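Local structure of periplasmic protein-probably involved in high-affinity Fe2+ transport (Escherichia coli F11, 5I0Y) at residues I70-V75 with E81-T86; F87-A92 with P96-N101; M124-D129 with G135-P140. The protein probably takes part in high-affinity ferrous iron uptake in the periplasm, a task that requires the copper site it carries. The protein carries 1 engineered substitution. All coordinates share one frame; numbering follows the deposited sequence.

Overall arrangement
Contacts 1 and 2 are consecutive hairpins of one antiparallel sheet and share strand 82-92, which pairs with 69-76 at its start and with 95-102 at its end. Their centres are about 15 Å apart and they touch, I70 packing on Y98 and Y72 on F87. Contact 2 is buried; contact 1 is partly buried, with a largely apolar face (Y72, L74) and a more polar one (T73, E84, K82). Contact 3, outside the sheet of its own chain at the subunit interface, joins its segments by arginine-tryptophan packing and a water instead of backbone pairing. Contacts 2 and 3 meet the second subunit, one giving M90 and H97 to copper, the other H127 to the partner's equivalent copper.

Contact 1 (I70-V75 with E81-T86)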
ATOM      1  N   ILE B  70       1.032  -4.955  11.018  1.00  9.82           N
ATOM      2  CA  ILE B  70       0.400  -6.187  11.467  1.00  9.99           C
ATOM      3  C   ILE B  70       1.429  -7.130  12.027  1.00 10.10           C
ATOM      4  O   ILE B  70       2.432  -7.449  11.354  1.00 10.44           O
ATOM      5  CB  ILE B  70      -0.380  -6.899  10.338  1.00  9.99           C
ATOM      6  CG1 ILE B  70      -1.331  -5.919   9.665  1.00  9.96           C
ATOM      7  CG2 ILE B  70      -1.141  -8.105  10.894  1.00 10.84           C
ATOM      8  CD1 ILE B  70      -2.033  -6.500   8.457  1.00 10.56           C
ATOM      9  N   SER B  71       1.175  -7.576  13.256  1.00 10.44           N
ATOM     10  CA  SER B  71       1.944  -8.660  13.856  1.00 11.41           C
ATOM     11  C   SER B  71       0.995  -9.822  14.144  1.00 11.18           C
ATOM     12  O   SER B  71      -0.219  -9.671  14.060  1.00 11.45           O
ATOM     13  CB  SER B  71       2.697  -8.227  15.112  1.00 12.62           C
ATOM     14  OG  SER B  71       1.808  -7.862  16.137  1.00 14.45           O
ATOM     15  N   TYR B  72       1.558 -10.984  14.432  1.00 11.31           N
ATOM     16  CA  TYR B  72       0.737 -12.157  14.697  1.00 11.40           C
ATOM     17  C   TYR B  72       1.195 -12.893  15.950  1.00 11.51           C
ATOM     18  O   TYR B  72       2.353 -12.814  16.342  1.00 11.97           O
ATOM     19  CB  TYR B  72       0.738 -13.118  13.477  1.00 11.98           C
ATOM     20  CG  TYR B  72       2.070 -13.804  13.255  1.00 12.95           C
ATOM     21  CD1 TYR B  72       2.401 -14.969  13.956  1.00 13.06           C
ATOM     22  CD2 TYR B  72       3.021 -13.265  12.387  1.00 13.01           C
ATOM     23  CE1 TYR B  72       3.618 -15.600  13.778  1.00 14.48           C
ATOM     24  CE2 TYR B  72       4.250 -13.894  12.203  1.00 13.98           C
ATOM     25  CZ  TYR B  72       4.539 -15.049  12.922  1.00 14.73           C
ATOM     26  OH  TYR B  72       5.743 -15.706  12.788  1.00 16.49           O
ATOM     27  N   THR B  73       0.260 -13.632  16.541  1.00 11.13           N
ATOM     28  CA  THR B  73       0.566 -14.571  17.617  1.00 11.65           C
ATOM     29  C   THR B  73      -0.064 -15.887  17.211  1.00 11.36           C
ATOM     30  O   THR B  73      -1.277 -15.964  17.058  1.00 11.53           O
ATOM     31  CB  THR B  73      -0.008 -14.106  18.968  1.00 12.06           C
ATOM     32  OG1 THR B  73       0.508 -12.808  19.276  1.00 12.90           O
ATOM     33  CG2 THR B  73       0.383 -15.088  20.083  1.00 12.90           C
ATOM     34  N   LEU B  74       0.770 -16.900  17.012  1.00 10.98           N
ATOM     35  CA  LEU B  74       0.345 -18.199  16.521  1.00 11.49           C
ATOM     36  C   LEU B  74       0.503 -19.214  17.637  1.00 11.53           C
ATOM     37  O   LEU B  74       1.549 -19.283  18.274  1.00 11.94           O
ATOM     38  CB  LEU B  74       1.223 -18.594  15.322  1.00 11.75           C
ATOM     39  CG  LEU B  74       0.987 -19.928  14.609  1.00 11.95           C
ATOM     40  CD1 LEU B  74      -0.376 -19.901  13.911  1.00 12.43           C
ATOM     41  CD2 LEU B  74       2.132 -20.223  13.635  1.00 12.53           C
ATOM     42  N   VAL B  75      -0.542 -20.003  17.856  1.00 11.83           N
ATOM     43  CA  VAL B  75      -0.537 -20.983  18.942  1.00 12.37           C
ATOM     44  C   VAL B  75      -0.983 -22.326  18.398  1.00 12.00           C
ATOM     45  O   VAL B  75      -2.039 -22.442  17.784  1.00 12.39           O
ATOM     46  CB  VAL B  75      -1.443 -20.546  20.134  1.00 12.49           C
ATOM     47  CG1 VAL B  75      -1.440 -21.590  21.251  1.00 13.69           C
ATOM     48  CG2 VAL B  75      -1.027 -19.186  20.680  1.00 13.70           C
ATOM     49  N   GLU B  81       2.482 -24.724  22.043  1.00 14.54           N
ATOM     50  CA  GLU B  81       3.628 -23.965  21.531  1.00 15.03           C
ATOM     51  C   GLU B  81       3.167 -22.657  20.869  1.00 14.29           C
ATOM     52  O   GLU B  81       2.175 -22.638  20.137  1.00 13.39           O
ATOM     53  CB  GLU B  81       4.461 -24.797  20.552  1.00 16.23           C
ATOM     54  CG  GLU B  81       5.882 -24.259  20.401  1.00 18.46           C
ATOM     55  CD  GLU B  81       6.691 -24.971  19.339  1.00 19.76           C
ATOM     56  OE1 GLU B  81       6.340 -26.098  18.947  1.00 21.64           O
ATOM     57  OE2 GLU B  81       7.698 -24.395  18.889  1.00 23.10           O
ATOM     58  N   LYS B  82       3.892 -21.581  21.153  1.00 14.01           N
ATOM     59  CA  LYS B  82       3.525 -20.241  20.700  1.00 14.71           C
ATOM     60  C   LYS B  82       4.657 -19.594  19.900  1.00 14.72           C
ATOM     61  O   LYS B  82       5.834 -19.802  20.189  1.00 14.86           O
ATOM     62  CB  LYS B  82       3.201 -19.367  21.910  1.00 15.65           C
ATOM     63  CG  LYS B  82       2.774 -17.942  21.567  1.00 16.40           C
ATOM     64  CD  LYS B  82       2.478 -17.124  22.812  1.00 17.45           C
ATOM     65  CE  LYS B  82       1.251 -17.659  23.533  1.00 17.07           C
ATOM     66  NZ  LYS B  82       1.130 -17.113  24.914  1.00 17.44           N
ATOM     67  N   GLN B  83       4.286 -18.808  18.891  1.00 14.71           N
ATOM     68  CA  GLN B  83       5.250 -18.075  18.074  1.00 15.34           C
ATOM     69  C   GLN B  83       4.669 -16.707  17.794  1.00 15.10           C
ATOM     70  O   GLN B  83       3.471 -16.578  17.527  1.00 15.15           O
ATOM     71  CB  GLN B  83       5.480 -18.826  16.762  1.00 15.77           C
ATOM     72  CG  GLN B  83       6.543 -18.239  15.843  1.00 17.26           C
ATOM     73  CD  GLN B  83       6.544 -18.925  14.493  1.00 18.18           C
ATOM     74  OE1 GLN B  83       6.643 -20.149  14.403  1.00 20.50           O
ATOM     75  NE2 GLN B  83       6.394 -18.150  13.441  1.00 17.84           N
ATOM     76  N   GLU B  84       5.510 -15.684  17.879  1.00 15.45           N
ATOM     77  CA  GLU B  84       5.124 -14.318  17.560  1.00 16.49           C
ATOM     78  C   GLU B  84       5.997 -13.832  16.416  1.00 15.32           C
ATOM     79  O   GLU B  84       7.148 -14.264  16.273  1.00 15.63           O
ATOM     80  CB  GLU B  84       5.314 -13.385  18.761  1.00 18.92           C
ATOM     81  CG  GLU B  84       5.110 -14.019  20.133  1.00 23.15           C
ATOM     82  CD  GLU B  84       3.870 -13.534  20.872  1.00 25.56           C
ATOM     83  OE1 GLU B  84       3.026 -12.810  20.293  1.00 28.05           O
ATOM     84  OE2 GLU B  84       3.733 -13.902  22.059  1.00 27.58           O
ATOM     85  N   GLY B  85       5.453 -12.944  15.591  1.00 13.85           N
ATOM     86  CA  GLY B  85       6.233 -12.361  14.503  1.00 13.88           C
ATOM     87  C   GLY B  85       5.494 -11.201  13.872  1.00 13.54           C
ATOM     88  O   GLY B  85       4.437 -10.782  14.349  1.00 13.21           O
ATOM     89  N   THR B  86       6.092 -10.628  12.835  1.00 13.61           N
ATOM     90  CA  THR B  86       5.523  -9.480  12.150  1.00 13.74           C
ATOM     91  C   THR B  86       5.365  -9.819  10.673  1.00 12.68           C
ATOM     92  O   THR B  86       6.095 -10.644  10.122  1.00 14.44           O
ATOM     93  CB  THR B  86       6.439  -8.254  12.272  1.00 14.55           C
ATOM     94  OG1 THR B  86       7.732  -8.615  11.772  1.00 16.55           O
ATOM     95  CG2 THR B  86       6.539  -7.813  13.740  1.00 15.73           C
TER
HETATM   96  O   HOH W   1       3.274 -10.425  17.917  1.00 26.66           O
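Segments I70-V75 and E81-T86 run antiparallel, their short axes 4.6 Å apart at closest approach and 168° between directions, with Y72-G85 and L74-Q83 as hydrogen-bonded pairs and S71-T86, T73-E84 and V75-K82 as non-hydrogen-bonded ones. The straightest of the four backbone bonds is L74 N to Q83 O, 2.8 Å with 178° at the hydrogen. Y72 and G85 exchange Y72 N to G85 O at 2.9 Å and G85 N to Y72 O at a longer 3.2 Å.

Y72 covers its glycine partner. Its CG stands between the backbone N and the carbonyl carbon (chi1 70°), which swings the ring across the neighbouring strand, where one face lies on the G85 backbone and Y72 CE2 comes 3.4 Å from G85 CA. The absence of a side chain at G85 is what admits the ring so close. On the other face of the sheet, T73 and E84 lie alongside one another, and T73 OG1 donates to E84 OE1 at 2.7 Å on the syn side, out of the carboxylate plane. A water donates to Y72 O at 3.0 Å and, weakly, to E84 OE1. Further along, the V75 CG2 methyl rests against K82 CE at 4.0 Å, an aliphatic contact beside the lysine's charge.

H115 of strand 108-117, the next strand beyond 69-76, shares T73 OG1. Across the inner face Y72 meets Y114 and I102, while L74 packs on Y110, V112 and I102, so this hairpin is enclosed between strands 108-117 and 95-102.

Contact 2 (F87-A92 with P96-N101); sequences FMPMVA and PHYGAN. With CU (copper (II) ion), chain D.
M90 and H97 face each other as a hydrogen-bonded pair and grip one copper ion between their side chains, M90 SD at 2.2 Å and H97 NE2 at 2.0 Å from the metal. The pair is locked by two backbone bonds, M90 N to H97 O and H97 N to M90 O, both 2.9 Å; M88 and G99 repeat the pattern. The short axes nevertheless meet at 130°, a strong twist for antiparallel neighbours.

Packing is tight at the metal and at the glycine. The H97 ring is raised from the strand by a first torsion of 65°, bringing NE2 to 3.5 Å from M90 CB, while A92 CB sits at the ring's edge. M90 CG lies anti to its carbonyl carbon (chi1 -50°), and with an extended second torsion this carries SD to the copper, oblique to the imidazole rather than over it; the bend at the last torsion places only the CE methyl. At the far end, F87 slides along the bare backbone of G99, its CD1 3.5 Å from G99 C, and meets A100 CB at the ring edge.

The face carrying P89, V91, Y98 and P96 is looser between the two segments. P89 CB is 4.1 Å from Y98 CE1, and V91 CG2 is 3.9 Å from P96 N. Y67, N57 and E63 of the second subunit pack on P89, V91 and P96, leaving the prolines partly exposed. Y98 directs its hydroxyl elsewhere, to I65 O and L68 N. M90 and V91 also pair in parallel with a strand of the second subunit, carrying the sheet over the interface.

H44 of the same chain and H127 of the second subunit complete the coordination. The result is an intersubunit three-histidine, one-methionine copper site built on a beta hairpin.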
ATOM      1  N   PHE B  87       4.379  -9.191  10.056  1.00 11.61           N
ATOM      2  CA  PHE B  87       4.199  -9.273   8.599  1.00 10.74           C
ATOM      3  C   PHE B  87       4.812  -8.054   7.941  1.00 10.91           C
ATOM      4  O   PHE B  87       4.987  -7.005   8.562  1.00 11.40           O
ATOM      5  CB  PHE B  87       2.717  -9.323   8.206  1.00 10.76           C
ATOM      6  CG  PHE B  87       1.994 -10.592   8.594  1.00 10.82           C
ATOM      7  CD1 PHE B  87       2.629 -11.832   8.603  1.00 11.36           C
ATOM      8  CD2 PHE B  87       0.644 -10.539   8.882  1.00 11.30           C
ATOM      9  CE1 PHE B  87       1.929 -12.979   8.938  1.00 11.53           C
ATOM     10  CE2 PHE B  87      -0.059 -11.680   9.222  1.00 11.55           C
ATOM     11  CZ  PHE B  87       0.583 -12.904   9.228  1.00 11.63           C
ATOM     12  N   MET B  88       5.145  -8.222   6.672  1.00 10.85           N
ATOM     13  CA  MET B  88       5.574  -7.123   5.809  1.00 11.10           C
ATOM     14  C   MET B  88       4.514  -6.869   4.746  1.00  9.74           C
ATOM     15  O   MET B  88       3.809  -7.795   4.338  1.00  9.04           O
ATOM     16  CB  MET B  88       6.819  -7.551   5.029  1.00 13.82           C
ATOM     17  CG  MET B  88       8.023  -7.903   5.857  1.00 16.54           C
ATOM     18  SD  MET B  88       9.110  -8.918   4.841  1.00 22.80           S
ATOM     19  CE  MET B  88       8.390 -10.545   5.109  1.00 20.34           C
ATOM     20  N   PRO B  89       4.439  -5.638   4.230  1.00  9.40           N
ATOM     21  CA  PRO B  89       3.674  -5.404   3.004  1.00  9.08           C
ATOM     22  C   PRO B  89       4.392  -6.039   1.819  1.00  8.68           C
ATOM     23  O   PRO B  89       5.623  -5.973   1.740  1.00  8.76           O
ATOM     24  CB  PRO B  89       3.649  -3.866   2.864  1.00  9.13           C
ATOM     25  CG  PRO B  89       4.328  -3.334   4.075  1.00  9.94           C
ATOM     26  CD  PRO B  89       5.159  -4.435   4.657  1.00  9.79           C
ATOM     27  N   MET B  90       3.613  -6.691   0.957  1.00  8.37           N
ATOM     28  CA  MET B  90       4.178  -7.472  -0.143  1.00  9.26           C
ATOM     29  C   MET B  90       3.294  -7.370  -1.359  1.00  8.94           C
ATOM     30  O   MET B  90       2.146  -6.961  -1.277  1.00  8.77           O
ATOM     31  CB  MET B  90       4.277  -8.947   0.242  1.00  9.80           C
ATOM     32  CG  MET B  90       4.940  -9.182   1.580  1.00 10.25           C
ATOM     33  SD  MET B  90       5.403 -10.896   1.905  1.00 11.69           S
ATOM     34  CE  MET B  90       6.932 -11.000   1.006  1.00 12.58           C
ATOM     35  N   VAL B  91       3.855  -7.726  -2.513  1.00  9.34           N
ATOM     36  CA  VAL B  91       3.060  -7.913  -3.714  1.00  9.03           C
ATOM     37  C   VAL B  91       3.455  -9.214  -4.416  1.00  9.03           C
ATOM     38  O   VAL B  91       4.648  -9.509  -4.576  1.00  9.59           O
ATOM     39  CB  VAL B  91       3.077  -6.671  -4.641  1.00  9.34           C
ATOM     40  CG1 VAL B  91       4.468  -6.394  -5.191  1.00 10.01           C
ATOM     41  CG2 VAL B  91       2.022  -6.801  -5.739  1.00  9.45           C
ATOM     42  N   ALA B  92       2.440  -9.994  -4.778  1.00  8.75           N
ATOM     43  CA  ALA B  92       2.624 -11.252  -5.522  1.00  9.43           C
ATOM     44  C   ALA B  92       1.797 -11.167  -6.793  1.00  9.71           C
ATOM     45  O   ALA B  92       1.181 -10.132  -7.097  1.00  9.99           O
ATOM     46  CB  ALA B  92       2.193 -12.431  -4.661  1.00  9.82           C
ATOM     47  N   PRO B  96      -1.410  -7.156  -3.928  1.00  8.61           N
ATOM     48  CA  PRO B  96      -0.715  -6.878  -2.662  1.00  8.47           C
ATOM     49  C   PRO B  96      -1.340  -7.598  -1.476  1.00  8.48           C
ATOM     50  O   PRO B  96      -2.530  -7.914  -1.495  1.00  9.16           O
ATOM     51  CB  PRO B  96      -0.901  -5.361  -2.508  1.00  8.38           C
ATOM     52  CG  PRO B  96      -2.154  -5.059  -3.254  1.00  8.51           C
ATOM     53  CD  PRO B  96      -2.160  -5.996  -4.440  1.00  8.77           C
ATOM     54  N   HIS B  97      -0.533  -7.842  -0.451  1.00  7.92           N
ATOM     55  CA  HIS B  97      -1.018  -8.457   0.802  1.00  7.77           C
ATOM     56  C   HIS B  97      -0.044  -8.137   1.900  1.00  7.58           C
ATOM     57  O   HIS B  97       0.925  -7.394   1.682  1.00  8.00           O
ATOM     58  CB  HIS B  97      -1.213  -9.982   0.610  1.00  8.24           C
ATOM     59  CG  HIS B  97       0.069 -10.720   0.349  1.00  8.30           C
ATOM     60  ND1 HIS B  97       0.375 -11.265  -0.855  1.00  9.05           N
ATOM     61  CD2 HIS B  97       1.163 -10.946   1.170  1.00  7.99           C
ATOM     62  CE1 HIS B  97       1.601 -11.822  -0.781  1.00  8.83           C
ATOM     63  NE2 HIS B  97       2.091 -11.622   0.443  1.00  8.92           N
ATOM     64  N   TYR B  98      -0.316  -8.651   3.107  1.00  7.30           N
ATOM     65  CA  TYR B  98       0.685  -8.627   4.183  1.00  7.39           C
ATOM     66  C   TYR B  98       1.061 -10.053   4.525  1.00  7.49           C
ATOM     67  O   TYR B  98       0.191 -10.911   4.579  1.00  7.73           O
ATOM     68  CB  TYR B  98       0.150  -7.910   5.438  1.00  7.08           C
ATOM     69  CG  TYR B  98      -0.304  -6.500   5.154  1.00  6.79           C
ATOM     70  CD1 TYR B  98       0.598  -5.433   5.228  1.00  6.65           C
ATOM     71  CD2 TYR B  98      -1.621  -6.243   4.807  1.00  6.77           C
ATOM     72  CE1 TYR B  98       0.182  -4.137   4.963  1.00  6.81           C
ATOM     73  CE2 TYR B  98      -2.054  -4.945   4.535  1.00  6.74           C
ATOM     74  CZ  TYR B  98      -1.144  -3.899   4.609  1.00  6.64           C
ATOM     75  OH  TYR B  98      -1.570  -2.616   4.332  1.00  7.00           O
ATOM     76  N   GLY B  99       2.339 -10.329   4.754  1.00  7.90           N
ATOM     77  CA  GLY B  99       2.696 -11.709   5.054  1.00  8.63           C
ATOM     78  C   GLY B  99       4.121 -11.927   5.462  1.00  8.36           C
ATOM     79  O   GLY B  99       4.881 -10.980   5.614  1.00  8.97           O
ATOM     80  N   ALA B 100       4.448 -13.200   5.686  1.00  8.98           N
ATOM     81  CA  ALA B 100       5.808 -13.620   6.087  1.00  9.50           C
ATOM     82  C   ALA B 100       5.928 -15.118   5.943  1.00  9.89           C
ATOM     83  O   ALA B 100       4.985 -15.856   6.223  1.00  9.86           O
ATOM     84  CB  ALA B 100       6.136 -13.223   7.526  1.00 10.38           C
ATOM     85  N   ASN B 101       7.096 -15.584   5.501  1.00  9.97           N
ATOM     86  CA  ASN B 101       7.435 -17.003   5.637  1.00 10.71           C
ATOM     87  C   ASN B 101       7.574 -17.318   7.120  1.00 11.07           C
ATOM     88  O   ASN B 101       8.201 -16.565   7.871  1.00 11.59           O
ATOM     89  CB  ASN B 101       8.768 -17.311   4.970  1.00 10.99           C
ATOM     90  CG  ASN B 101       8.671 -17.424   3.460  1.00 10.59           C
ATOM     91  OD1 ASN B 101       7.587 -17.456   2.850  1.00 10.45           O
ATOM     92  ND2 ASN B 101       9.843 -17.555   2.835  1.00 11.59           N
TER
HETATM   93 CU    CU D 202       3.987 -12.271   0.815  1.00  9.66          CU

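Contact 3 (M124-D129 with G135-P140). With CU (copper (II) ion), chain C.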
ATOM      1  N   MET B 124       0.652   6.942   6.250  1.00 11.91           N
ATOM      2  CA  MET B 124      -0.402   7.420   5.370  1.00 11.66           C
ATOM      3  C   MET B 124      -1.192   8.490   6.113  1.00 12.13           C
ATOM      4  O   MET B 124      -1.529   8.308   7.288  1.00 13.93           O
ATOM      5  CB  MET B 124      -1.317   6.291   4.887  1.00 11.63           C
ATOM      6  CG  MET B 124      -2.532   6.787   4.117  1.00 11.85           C
ATOM      7  SD  MET B 124      -3.494   5.471   3.369  1.00 11.95           S
ATOM      8  CE  MET B 124      -2.850   5.520   1.694  1.00 10.89           C
ATOM      9  N   HIS B 125      -1.467   9.589   5.423  1.00 11.79           N
ATOM     10  CA  HIS B 125      -2.147  10.757   6.010  1.00 12.06           C
ATOM     11  C   HIS B 125      -3.501  10.978   5.429  1.00 12.57           C
ATOM     12  O   HIS B 125      -3.627  11.314   4.249  1.00 12.68           O
ATOM     13  CB  HIS B 125      -1.305  12.004   5.774  1.00 13.51           C
ATOM     14  CG  HIS B 125       0.050  11.934   6.409  1.00 14.80           C
ATOM     15  ND1 HIS B 125       0.319  12.499   7.595  1.00 16.80           N
ATOM     16  CD2 HIS B 125       1.217  11.293   6.008  1.00 15.47           C
ATOM     17  CE1 HIS B 125       1.596  12.249   7.937  1.00 17.75           C
ATOM     18  NE2 HIS B 125       2.146  11.510   6.969  1.00 17.00           N
ATOM     19  N   ARG B 126      -4.541  10.857   6.254  1.00 12.05           N
ATOM     20  CA  ARG B 126      -5.903  11.107   5.775  1.00 12.67           C
ATOM     21  C   ARG B 126      -6.206  12.605   5.696  1.00 12.05           C
ATOM     22  O   ARG B 126      -5.779  13.384   6.568  1.00 12.52           O
ATOM     23  CB  ARG B 126      -6.952  10.401   6.647  1.00 14.20           C
ATOM     24  CG  ARG B 126      -7.077  10.977   8.041  1.00 15.71           C
ATOM     25  CD  ARG B 126      -8.159  10.303   8.861  1.00 17.71           C
ATOM     26  NE  ARG B 126      -8.159  10.979  10.151  1.00 18.66           N
ATOM     27  CZ  ARG B 126      -9.091  11.836  10.560  1.00 17.80           C
ATOM     28  NH1 ARG B 126     -10.166  12.083   9.816  1.00 17.25           N
ATOM     29  NH2 ARG B 126      -8.969  12.412  11.746  1.00 19.50           N
ATOM     30  N   HIS B 127      -6.950  12.983   4.660  1.00 11.15           N
ATOM     31  CA  HIS B 127      -7.608  14.294   4.614  1.00 11.00           C
ATOM     32  C   HIS B 127      -8.683  14.374   5.670  1.00 11.41           C
ATOM     33  O   HIS B 127      -9.404  13.413   5.899  1.00 11.86           O
ATOM     34  CB  HIS B 127      -8.190  14.557   3.233  1.00 10.77           C
ATOM     35  CG  HIS B 127      -7.148  14.834   2.158  1.00 10.15           C
ATOM     36  ND1 HIS B 127      -7.369  15.699   1.163  1.00 10.17           N
ATOM     37  CD2 HIS B 127      -5.854  14.305   1.944  1.00  9.91           C
ATOM     38  CE1 HIS B 127      -6.298  15.728   0.332  1.00  9.98           C
ATOM     39  NE2 HIS B 127      -5.366  14.900   0.825  1.00  9.67           N
ATOM     40  N   THR B 128      -8.802  15.534   6.313  1.00 11.80           N
ATOM     41  CA  THR B 128      -9.736  15.681   7.437  1.00 12.89           C
ATOM     42  C   THR B 128     -10.751  16.811   7.258  1.00 13.85           C
ATOM     43  O   THR B 128     -11.567  17.013   8.154  1.00 15.67           O
ATOM     44  CB  THR B 128      -8.992  15.957   8.766  1.00 12.53           C
ATOM     45  OG1 THR B 128      -8.249  17.177   8.649  1.00 13.12           O
ATOM     46  CG2 THR B 128      -8.048  14.792   9.134  1.00 12.29           C
ATOM     47  N   ASP B 129     -10.699  17.558   6.160  1.00 14.61           N
ATOM     48  CA  ASP B 129     -11.601  18.708   6.008  1.00 14.69           C
ATOM     49  C   ASP B 129     -12.961  18.352   5.434  1.00 15.43           C
ATOM     50  O   ASP B 129     -13.196  17.230   5.001  1.00 15.24           O
ATOM     51  CB  ASP B 129     -10.930  19.852   5.231  1.00 16.13           C
ATOM     52  CG  ASP B 129     -10.423  19.440   3.847  1.00 16.63           C
ATOM     53  OD1 ASP B 129     -10.972  18.549   3.180  1.00 16.01           O
ATOM     54  OD2 ASP B 129      -9.446  20.063   3.413  1.00 16.88           O
ATOM     55  N   GLY B 135     -13.527   9.864   7.360  1.00 11.84           N
ATOM     56  CA  GLY B 135     -13.641   9.528   8.765  1.00 11.95           C
ATOM     57  C   GLY B 135     -12.322   9.221   9.457  1.00 12.46           C
ATOM     58  O   GLY B 135     -11.307   8.882   8.819  1.00 12.11           O
ATOM     59  N   ARG B 136     -12.320   9.338  10.780  1.00 12.61           N
ATOM     60  CA  ARG B 136     -11.147   9.061  11.594  1.00 13.22           C
ATOM     61  C   ARG B 136     -10.765   7.600  11.511  1.00 12.31           C
ATOM     62  O   ARG B 136     -11.606   6.739  11.239  1.00 12.37           O
ATOM     63  CB  ARG B 136     -11.435   9.403  13.051  1.00 14.84           C
ATOM     64  CG  ARG B 136     -11.670  10.888  13.225  1.00 15.51           C
ATOM     65  CD  ARG B 136     -12.379  11.179  14.538  1.00 17.32           C
ATOM     66  NE  ARG B 136     -12.711  12.598  14.657  1.00 18.35           N
ATOM     67  CZ  ARG B 136     -13.780  13.189  14.121  1.00 19.07           C
ATOM     68  NH1 ARG B 136     -14.653  12.513  13.381  1.00 19.86           N
ATOM     69  NH2 ARG B 136     -13.967  14.484  14.315  1.00 19.22           N
ATOM     70  N   TRP B 137      -9.494   7.325  11.764  1.00 12.36           N
ATOM     71  CA  TRP B 137      -9.096   5.922  11.836  1.00 12.49           C
ATOM     72  C   TRP B 137      -9.684   5.251  13.025  1.00 12.52           C
ATOM     73  O   TRP B 137      -9.830   5.853  14.092  1.00 13.13           O
ATOM     74  CB  TRP B 137      -7.584   5.746  11.873  1.00 12.55           C
ATOM     75  CG  TRP B 137      -6.913   6.187  10.619  1.00 13.28           C
ATOM     76  CD1 TRP B 137      -5.999   7.223  10.476  1.00 13.33           C
ATOM     77  CD2 TRP B 137      -7.084   5.628   9.279  1.00 13.61           C
ATOM     78  NE1 TRP B 137      -5.612   7.347   9.172  1.00 13.55           N
ATOM     79  CE2 TRP B 137      -6.210   6.413   8.402  1.00 13.46           C
ATOM     80  CE3 TRP B 137      -7.826   4.583   8.741  1.00 13.58           C
ATOM     81  CZ2 TRP B 137      -6.113   6.153   7.041  1.00 14.11           C
ATOM     82  CZ3 TRP B 137      -7.722   4.337   7.365  1.00 14.22           C
ATOM     83  CH2 TRP B 137      -6.887   5.105   6.542  1.00 13.87           C
ATOM     84  N   TRP B 138     -10.003   3.977  12.843  1.00 12.13           N
ATOM     85  CA  TRP B 138     -10.273   3.075  13.949  1.00 12.10           C
ATOM     86  C   TRP B 138      -9.052   2.874  14.805  1.00 12.65           C
ATOM     87  O   TRP B 138      -7.927   3.145  14.375  1.00 12.51           O
ATOM     88  CB  TRP B 138     -10.768   1.745  13.404  1.00 11.86           C
ATOM     89  CG  TRP B 138     -10.089   1.330  12.108  1.00 11.34           C
ATOM     90  CD1 TRP B 138     -10.539   1.530  10.806  1.00 11.64           C
ATOM     91  CD2 TRP B 138      -8.812   0.637  11.974  1.00 10.79           C
ATOM     92  NE1 TRP B 138      -9.650   1.001   9.895  1.00 11.47           N
ATOM     93  CE2 TRP B 138      -8.591   0.459  10.535  1.00 10.82           C
ATOM     94  CE3 TRP B 138      -7.876   0.138  12.869  1.00 10.93           C
ATOM     95  CZ2 TRP B 138      -7.463  -0.185  10.048  1.00 10.89           C
ATOM     96  CZ3 TRP B 138      -6.737  -0.516  12.366  1.00 10.90           C
ATOM     97  CH2 TRP B 138      -6.551  -0.677  10.986  1.00 10.88           C
ATOM     98  N   LYS B 139      -9.270   2.424  16.040  1.00 13.03           N
ATOM     99  CA  LYS B 139      -8.170   2.139  16.962  1.00 13.74           C
ATOM    100  C   LYS B 139      -7.594   0.759  16.677  1.00 12.90           C
ATOM    101  O   LYS B 139      -8.287  -0.090  16.102  1.00 12.72           O
ATOM    102  CB  LYS B 139      -8.654   2.195  18.419  1.00 15.74           C
ATOM    103  CG  LYS B 139      -9.007   3.596  18.912  1.00 18.86           C
ATOM    104  CD  LYS B 139      -9.562   3.580  20.329  1.00 21.60           C
ATOM    105  CE  LYS B 139     -10.190   4.916  20.701  1.00 23.87           C
ATOM    106  NZ  LYS B 139     -11.600   5.042  20.223  1.00 25.37           N
ATOM    107  N   PRO B 140      -6.330   0.525  17.083  1.00 12.58           N
ATOM    108  CA  PRO B 140      -5.730  -0.797  16.892  1.00 12.58           C
ATOM    109  C   PRO B 140      -6.634  -1.908  17.451  1.00 12.45           C
ATOM    110  O   PRO B 140      -7.334  -1.716  18.459  1.00 12.40           O
ATOM    111  CB  PRO B 140      -4.401  -0.701  17.664  1.00 12.92           C
ATOM    112  CG  PRO B 140      -4.061   0.757  17.659  1.00 13.13           C
ATOM    113  CD  PRO B 140      -5.386   1.471  17.717  1.00 12.88           C
TER
HETATM  114 CU    CU C 201      -3.257  14.672   0.059  0.50  8.05          CU
HETATM  115  O   HOH W   2      -3.740   9.297   8.687  1.00 18.51           O
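R126 reaches across to G135, R136 and W137, and its side chain accounts for every direct contact here. CB and CG start beside the indole nitrogen, R126 CG 4.1 Å from W137 NE1. The chain then runs extended, CD lying over the five-membered ring of W137 in a CH-pi contact, 4.2 Å from its centroid and 24° off the ring normal, and also close to G135 O. Beyond it NE and CZ pass the backbone of R136, whose CA covers one face of the guanidinium while T128 CG2 covers the opposite face, so the flat group is clamped between aliphatic carbons. At the end the two amino groups part. NH1 bonds weakly to V134 O; R126 NH2 lies 3.4 Å from R136 CG while forming a salt bridge with E30 of the second subunit. A first torsion of 69°, followed by an extended chain to NE, sets this course.

A water ties the backbone of 124-129 to the indole N-H of W137. It lies in the plane of the W137 ring, accepting from W137 NE1 at 2.7 Å and from R126 N at 3.0 Å, and sits 2.8 Å from M124 O.

H127, next along strand 125-127, points its NE2 to copper at 2.2 Å, completing a site whose other ligands, H44, M90 and H97, belong to the second subunit. With its aliphatic part on W137, its guanidinium sandwiched and its charge paired with E30 of the second subunit, R126 is a charged link between the W137 loop and the partner.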